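Local coordinates for protein cellulase (PDB 6XSO) that probably hydrolyses internal beta-1,4 linkages of cellulose and related plant polysaccharides as a broad-specificity endoglucanase of glycoside hydrolase family 5, at residues Y150-L153 with W154-A158. Numbering follows the deposited sequence.
Sequences YEYL and WRQIA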
# COMPACT_ATOMS: atom_id res chain seq x y z
N TYR A 150 -17.40 1.25 -6.72
CA TYR A 150 -16.29 1.29 -5.78
C TYR A 150 -16.76 1.11 -4.35
O TYR A 150 -16.16 0.34 -3.58
CB TYR A 150 -15.54 2.61 -5.96
CG TYR A 150 -14.41 2.82 -4.99
CD1 TYR A 150 -14.58 3.61 -3.86
CD2 TYR A 150 -13.16 2.28 -5.22
CE1 TYR A 150 -13.54 3.82 -2.97
CE2 TYR A 150 -12.14 2.48 -4.33
CZ TYR A 150 -12.33 3.26 -3.22
OH TYR A 150 -11.33 3.49 -2.31
N GLU A 151 -17.83 1.81 -3.96
CA GLU A 151 -18.40 1.60 -2.63
C GLU A 151 -18.87 0.16 -2.45
O GLU A 151 -18.67 -0.42 -1.38
CB GLU A 151 -19.52 2.62 -2.36
CG GLU A 151 -19.00 4.04 -2.20
CD GLU A 151 -20.04 5.05 -1.71
OE1 GLU A 151 -21.13 4.66 -1.25
OE2 GLU A 151 -19.75 6.27 -1.78
N TYR A 152 -19.50 -0.43 -3.47
CA TYR A 152 -19.95 -1.82 -3.35
C TYR A 152 -18.77 -2.77 -3.17
O TYR A 152 -18.84 -3.72 -2.37
CB TYR A 152 -20.80 -2.20 -4.57
CG TYR A 152 -21.30 -3.63 -4.65
CD1 TYR A 152 -21.38 -4.26 -5.88
CD2 TYR A 152 -21.70 -4.33 -3.52
CE1 TYR A 152 -21.85 -5.55 -5.99
CE2 TYR A 152 -22.18 -5.64 -3.62
CZ TYR A 152 -22.24 -6.24 -4.86
OH TYR A 152 -22.73 -7.54 -4.98
N LEU A 153 -17.68 -2.54 -3.91
CA LEU A 153 -16.48 -3.35 -3.72
C LEU A 153 -15.98 -3.28 -2.28
O LEU A 153 -15.68 -4.31 -1.66
CB LEU A 153 -15.41 -2.92 -4.70
CG LEU A 153 -14.03 -3.57 -4.57
CD1 LEU A 153 -14.15 -5.07 -4.69
CD2 LEU A 153 -13.10 -3.01 -5.64
N TRP A 154 -15.88 -2.06 -1.72
CA TRP A 154 -15.40 -1.94 -0.35
C TRP A 154 -16.39 -2.49 0.67
O TRP A 154 -15.96 -3.05 1.69
CB TRP A 154 -14.95 -0.52 -0.03
CG TRP A 154 -13.51 -0.39 -0.33
CD1 TRP A 154 -12.92 0.38 -1.29
CD2 TRP A 154 -12.45 -1.11 0.32
NE1 TRP A 154 -11.56 0.19 -1.28
CE2 TRP A 154 -11.25 -0.73 -0.31
CE3 TRP A 154 -12.42 -2.07 1.34
CZ2 TRP A 154 -10.03 -1.24 0.08
CZ3 TRP A 154 -11.19 -2.57 1.74
CH2 TRP A 154 -10.02 -2.16 1.09
N ARG A 155 -17.70 -2.39 0.42
CA ARG A 155 -18.64 -3.04 1.32
C ARG A 155 -18.39 -4.55 1.35
O ARG A 155 -18.43 -5.18 2.41
CB ARG A 155 -20.09 -2.74 0.94
CG ARG A 155 -20.53 -1.32 1.28
CD ARG A 155 -22.05 -1.12 1.26
NE ARG A 155 -22.68 -1.59 0.02
CZ ARG A 155 -22.78 -0.87 -1.08
NH1 ARG A 155 -22.31 0.37 -1.11
NH2 ARG A 155 -23.36 -1.38 -2.17
N GLN A 156 -18.11 -5.14 0.19
CA GLN A 156 -17.89 -6.58 0.13
C GLN A 156 -16.62 -6.98 0.87
O GLN A 156 -16.61 -7.95 1.63
CB GLN A 156 -17.78 -7.04 -1.32
CG GLN A 156 -19.06 -6.97 -2.13
CD GLN A 156 -18.80 -7.27 -3.59
OE1 GLN A 156 -18.60 -8.42 -3.97
NE2 GLN A 156 -18.77 -6.21 -4.42
N ILE A 157 -15.53 -6.26 0.61
CA ILE A 157 -14.28 -6.57 1.31
C ILE A 157 -14.47 -6.38 2.81
O ILE A 157 -14.06 -7.21 3.62
CB ILE A 157 -13.12 -5.70 0.78
CG1 ILE A 157 -12.87 -5.95 -0.71
CG2 ILE A 157 -11.84 -6.00 1.57
CD1 ILE A 157 -12.02 -4.88 -1.38
N ALA A 158 -15.06 -5.24 3.20
CA ALA A 158 -15.27 -4.95 4.61
C ALA A 158 -16.11 -6.03 5.29
O ALA A 158 -15.79 -6.47 6.41
CB ALA A 158 -15.90 -3.57 4.77
O HOH W 1 -21.39 2.49 0.72
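W154 turns the edge of its indole toward the face of the Y150 ring one helical turn earlier, an offset edge-to-face stack with W154 CD1 3.5 Å from Y150 CZ and the planes at 73°. Y150 reaches this place with CG anti to its backbone N (chi1 176°), so that the two side chains run alongside and point the same way. Both polar tips, Y150 OH and W154 NE1, hydrogen-bond to the carbonyl oxygen of S172, just past barrel strand 168-171; an aromatic that also carries a donor suits this buried face, where F213 of helix 196-219 meets W154 edge-to-face. Next to them L153 and I157 supply plain hydrocarbon, their CD1 atoms 3.9 Å apart.

Toward solvent and the 93-95 loop the residues turn polar. Y152 O accepts Q156 N at 3.0 Å and, weakly, the side-chain Q156 NE2 at 3.2 Å. Y150 O, E151 O and L153 O likewise take the N-H four residues on. Q156 NE2 also stands 3.3 Å above the centre of the Y152 ring and donates to G93 O, while OE1 accepts from V95 N; glutamine thus satisfies both ends of its amide. E151 OE1 and R155 NH1, 4.5 Å apart, form no direct salt bridge. A water donates to E151 OE1 and accepts from R155 NH1, each at 2.9 Å; E151 OE2 is hydrogen-bonded to S212 OG. Bent in mid-chain, R155 lays its guanidinium over Y152 CA.

Helix 140-161 of this TIM barrel is therefore amphipathic: its buried aromatic donors share the S172 carbonyl, whereas E151 and R155, joined through one water, probably attract each other only modestly.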